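Local atomic coordinates of serine-threonine phosphatase 2C (Toxoplasma gondii, PDB entry 2I44), a protein that probably removes phosphate from phosphoserine and phosphothreonine of proteins, as a metal-dependent phosphatase of the PP2C family, and here holds calcium ions. Residues 119-124 and 231-236; 269-274 and 297-302. All coordinates share one frame; numbering follows the deposited sequence.

Contact 1: residues 119-124 and 231-236; sequences NADNEL and RAFGGK
Asp-121 supplies the polar part of this contact: its OD1 accepts the backbone N-H of Gly-234, with N and OD1 2.8 Å apart and an N-H...O angle of 160°, the donor arriving nearly in line with the C-O bond. The carboxylate gets there because CG stands anti to the backbone N (chi1 -168°), reaching across from the helix to the short strand. An aspartate suits the spot, since its other oxygen, OD2, is also engaged: it forms a salt bridge with Lys-239 and a hydrogen bond with Asn-245. Lys-239 NZ is in turn bonded to the carbonyl oxygens of Ala-232 and Gly-234, so the Asp-121/Lys-239 ion pair links the helix to the backbone on both sides of Phe-233. Glycine suits position 234 because, at its backbone conformation (phi 81°), a CB would press against the carbonyl O of Phe-233.

Van der Waals contacts gather round Phe-233. Asp-121 passes along the edge of its ring, with CB in the ring plane 3.7 Å from CD1; the polar OD1 also faces this edge, 3.6 Å from the same CD1. Two apolar side chains join in. The small methyl of Ala-120 lets the helix come close, its CB 4.0 Å from Phe-233 CE1 in an oblique approach. One turn along, Leu-124 crosses Phe-233 at about a right angle; its CD2 rests 3.7 Å from Phe-233 CB and 3.6 Å from Gly-234 N, so that a methyl lies beside the N-H that Asp-121 binds.

Helix 98-130 thus packs outside the sheet containing strand 137-146, as helices flank the beta-sandwich in the PP2C fold. Strand 233-234 pairs antiparallel with 137-146, and Phe-233 also meets Tyr-117, rings nearly parallel, and Val-71 of helix 66-80.

Contact 2: residues 269-274 and 297-302; sequences WDVMSA and EMTLAE
Val-271 turns its two methyls to different partners on the helix: CG2 lies 4.1 Å from Thr-299 CG2, and CG1 lies 3.9 Å from Glu-302 CG, one helical turn further on. A beta-branched valine suits this forked role.

Met-272, present as selenomethionine, runs antiparallel to the side chain of Thr-299, with its CG 3.8 Å from Thr-299 OG1. Bends at chi2 (-67°) and chi3 bring its terminal methyl to the stem of Glu-302, where CE is 3.8 Å from CB. Glu-302 offers only its aliphatic part to the loop, and its OE2 is salt-bridged to Arg-306, which Val-271 also touches. Thr-299 divides its branches in a similar way. Its OG1 is bonded to Leu-295 O on its own helix, a common way for threonine to satisfy its hydroxyl, and its CG2, anti to the backbone N, meets Val-271.

The contact is therefore made by van der Waals packing near the surface. It seats the turn that follows the DGLWD sequence (residues 266-270), a motif characteristic of PP2C phosphatases whose Asp-266 binds calcium, against helix 291-305, outside the sheet that contains strands 258-264 and 313-320.

Contacts 1 and 2 lie on opposite sides of the chain's centre, 29 Å apart between centres and about 14 Å between nearest atoms. In the PP2C beta-sandwich, contact 1 joins a helix to a strand of one sheet; contact 2 joins a helix to a loop beside the other. The two calcium sites, which share Asp-60, lie between them. On one side, the side chain of Ala-232 in contact 1 is about 9 Å from that of Asp-60 and about 11 Å from a bound calcium. On the other, the side chain of Val-271 in contact 2 is about 8 Å from that of Asp-311 and about 10 Å from a calcium. Neither contact supplies a ligand: Asp-60, Gly-61, Asp-266 and Asp-311 do.

Contact 1: residues 119-124 and 231-236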
# COMPACT_ATOMS: atom_id res chain seq x y z
N ASN A 119 13.89 -5.51 2.27
CA ASN A 119 14.23 -6.89 1.96
C ASN A 119 13.32 -7.45 0.87
O ASN A 119 13.77 -8.21 0.00
CB ASN A 119 14.16 -7.77 3.22
CG ASN A 119 15.25 -7.43 4.21
OD1 ASN A 119 16.33 -6.98 3.83
ND2 ASN A 119 14.98 -7.65 5.49
N ALA A 120 12.05 -7.09 0.92
CA ALA A 120 11.12 -7.56 -0.10
C ALA A 120 11.50 -6.95 -1.44
O ALA A 120 11.36 -7.58 -2.48
CB ALA A 120 9.70 -7.20 0.27
N ASP A 121 11.98 -5.71 -1.43
CA ASP A 121 12.34 -5.09 -2.70
C ASP A 121 13.62 -5.66 -3.27
O ASP A 121 13.74 -5.83 -4.48
CB ASP A 121 12.48 -3.57 -2.58
CG ASP A 121 12.56 -2.89 -3.94
OD1 ASP A 121 11.66 -3.15 -4.78
OD2 ASP A 121 13.51 -2.12 -4.18
N ASN A 122 14.59 -5.97 -2.40
CA ASN A 122 15.84 -6.54 -2.89
C ASN A 122 15.54 -7.86 -3.58
O ASN A 122 16.05 -8.12 -4.67
CB ASN A 122 16.83 -6.78 -1.74
CG ASN A 122 17.35 -5.49 -1.14
OD1 ASN A 122 17.36 -4.45 -1.80
ND2 ASN A 122 17.81 -5.55 0.10
N GLU A 123 14.70 -8.67 -2.97
CA GLU A 123 14.35 -9.96 -3.54
C GLU A 123 13.58 -9.80 -4.85
O GLU A 123 13.81 -10.52 -5.82
CB GLU A 123 13.51 -10.78 -2.55
CG GLU A 123 13.44 -12.25 -2.91
CD GLU A 123 12.45 -13.01 -2.05
OE1 GLU A 123 12.22 -12.58 -0.90
OE2 GLU A 123 11.91 -14.03 -2.53
N LEU A 124 12.65 -8.84 -4.87
CA LEU A 124 11.87 -8.59 -6.07
C LEU A 124 12.78 -8.13 -7.23
O LEU A 124 12.70 -8.65 -8.34
CB LEU A 124 10.80 -7.52 -5.81
CG LEU A 124 9.92 -7.15 -7.00
CD1 LEU A 124 9.12 -8.36 -7.44
CD2 LEU A 124 8.98 -6.01 -6.61
N ARG A 231 8.70 6.55 -5.24
CA ARG A 231 9.10 5.43 -4.39
C ARG A 231 8.24 4.24 -4.79
O ARG A 231 7.05 4.41 -5.07
CB ARG A 231 8.92 5.77 -2.90
CG ARG A 231 9.70 7.00 -2.48
CD ARG A 231 9.87 7.08 -0.97
NE ARG A 231 10.33 8.39 -0.53
CZ ARG A 231 10.60 8.70 0.73
NH1 ARG A 231 10.46 7.79 1.68
NH2 ARG A 231 10.99 9.94 1.04
N ALA A 232 8.83 3.06 -4.82
CA ALA A 232 8.08 1.88 -5.22
C ALA A 232 8.88 0.59 -5.17
O ALA A 232 10.11 0.59 -4.99
CB ALA A 232 7.57 2.07 -6.64
N PHE A 233 8.16 -0.52 -5.31
CA PHE A 233 8.78 -1.83 -5.36
C PHE A 233 9.10 -2.02 -6.84
O PHE A 233 8.35 -1.58 -7.70
CB PHE A 233 7.80 -2.93 -4.95
CG PHE A 233 7.66 -3.12 -3.48
CD1 PHE A 233 8.77 -3.43 -2.70
CD2 PHE A 233 6.41 -3.04 -2.87
CE1 PHE A 233 8.64 -3.67 -1.34
CE2 PHE A 233 6.27 -3.28 -1.50
CZ PHE A 233 7.39 -3.60 -0.74
N GLY A 234 10.21 -2.68 -7.15
CA GLY A 234 10.54 -2.90 -8.55
C GLY A 234 11.20 -1.72 -9.23
O GLY A 234 12.02 -1.03 -8.63
N GLY A 235 10.84 -1.47 -10.49
CA GLY A 235 11.45 -0.37 -11.20
C GLY A 235 12.96 -0.57 -11.28
O GLY A 235 13.74 0.36 -11.07
N LYS A 236 13.38 -1.80 -11.59
CA LYS A 236 14.81 -2.12 -11.67
C LYS A 236 15.67 -1.04 -12.32
O LYS A 236 16.62 -0.55 -11.71
CB LYS A 236 15.02 -3.45 -12.42
CG LYS A 236 16.49 -3.86 -12.55
CD LYS A 236 16.64 -5.28 -13.11
CE LYS A 236 16.23 -5.39 -14.58
NZ LYS A 236 17.20 -4.73 -15.49

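Contact 2: residues 269-274 and 297-302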
# COMPACT_ATOMS: atom_id res chain seq x y z
N TRP A 269 -8.91 6.59 -5.05
CA TRP A 269 -8.61 7.94 -4.57
C TRP A 269 -8.60 9.06 -5.60
O TRP A 269 -8.85 10.21 -5.26
CB TRP A 269 -7.29 7.91 -3.80
CG TRP A 269 -7.31 6.88 -2.70
CD1 TRP A 269 -6.39 5.90 -2.47
CD2 TRP A 269 -8.29 6.76 -1.66
NE1 TRP A 269 -6.74 5.17 -1.36
CE2 TRP A 269 -7.90 5.68 -0.84
CE3 TRP A 269 -9.46 7.46 -1.34
CZ2 TRP A 269 -8.63 5.28 0.28
CZ3 TRP A 269 -10.20 7.06 -0.22
CH2 TRP A 269 -9.78 5.98 0.58
N ASP A 270 -8.31 8.76 -6.86
CA ASP A 270 -8.32 9.82 -7.85
C ASP A 270 -9.75 10.35 -7.99
O ASP A 270 -9.96 11.46 -8.47
CB ASP A 270 -7.79 9.31 -9.20
CG ASP A 270 -6.28 9.12 -9.20
OD1 ASP A 270 -5.60 9.72 -8.33
OD2 ASP A 270 -5.76 8.39 -10.07
N VAL A 271 -10.72 9.56 -7.55
CA VAL A 271 -12.11 9.96 -7.62
C VAL A 271 -12.73 10.36 -6.28
O VAL A 271 -13.37 11.41 -6.17
CB VAL A 271 -12.99 8.85 -8.23
CG1 VAL A 271 -14.42 9.33 -8.35
CG2 VAL A 271 -12.44 8.44 -9.60
N MSE A 272 -12.53 9.54 -5.26
CA MSE A 272 -13.10 9.78 -3.94
C MSE A 272 -12.15 10.35 -2.88
O MSE A 272 -10.97 9.99 -2.83
CB MSE A 272 -13.69 8.47 -3.40
CG MSE A 272 -14.75 7.84 -4.29
SE MSE A 272 -16.34 8.94 -4.37
CE MSE A 272 -16.88 8.58 -6.20
N SER A 273 -12.67 11.23 -2.02
CA SER A 273 -11.88 11.82 -0.92
C SER A 273 -11.93 10.84 0.25
O SER A 273 -12.74 9.92 0.25
CB SER A 273 -12.50 13.13 -0.45
OG SER A 273 -13.61 12.88 0.40
N ALA A 274 -11.08 11.04 1.25
CA ALA A 274 -11.05 10.14 2.41
C ALA A 274 -12.42 10.08 3.09
O ALA A 274 -12.94 9.00 3.38
CB ALA A 274 -9.98 10.60 3.41
N GLU A 297 -17.90 -0.21 -6.73
CA GLU A 297 -19.04 0.02 -7.62
C GLU A 297 -19.45 1.50 -7.67
O GLU A 297 -19.80 2.00 -8.73
CB GLU A 297 -20.21 -0.88 -7.21
CG GLU A 297 -19.82 -2.35 -7.14
CD GLU A 297 -21.00 -3.30 -7.13
OE1 GLU A 297 -21.99 -3.02 -6.42
OE2 GLU A 297 -20.94 -4.34 -7.83
N MSE A 298 -19.40 2.18 -6.52
CA MSE A 298 -19.75 3.60 -6.44
C MSE A 298 -18.77 4.41 -7.29
O MSE A 298 -19.17 5.35 -7.98
CB MSE A 298 -19.66 4.09 -4.99
CG MSE A 298 -20.72 3.53 -4.05
SE MSE A 298 -22.41 4.41 -4.23
CE MSE A 298 -22.23 5.71 -2.82
N THR A 299 -17.49 4.05 -7.23
CA THR A 299 -16.45 4.73 -7.98
C THR A 299 -16.64 4.53 -9.47
O THR A 299 -16.51 5.47 -10.25
CB THR A 299 -15.05 4.21 -7.57
OG1 THR A 299 -14.81 4.55 -6.20
CG2 THR A 299 -13.95 4.81 -8.45
N LEU A 300 -16.96 3.29 -9.86
CA LEU A 300 -17.19 2.97 -11.27
C LEU A 300 -18.40 3.70 -11.83
O LEU A 300 -18.39 4.16 -12.97
CB LEU A 300 -17.35 1.45 -11.43
CG LEU A 300 -16.07 0.62 -11.27
CD1 LEU A 300 -16.40 -0.86 -11.17
CD2 LEU A 300 -15.17 0.88 -12.47
N ALA A 301 -19.46 3.81 -11.03
CA ALA A 301 -20.66 4.50 -11.46
C ALA A 301 -20.35 5.97 -11.72
O ALA A 301 -20.76 6.54 -12.73
CB ALA A 301 -21.74 4.38 -10.39
N GLU A 302 -19.60 6.59 -10.81
CA GLU A 302 -19.23 7.99 -10.94
C GLU A 302 -18.38 8.21 -12.19
O GLU A 302 -18.56 9.21 -12.90
CB GLU A 302 -18.44 8.45 -9.71
CG GLU A 302 -17.98 9.90 -9.75
CD GLU A 302 -19.14 10.87 -9.96
OE1 GLU A 302 -20.25 10.59 -9.47
OE2 GLU A 302 -18.93 11.92 -10.60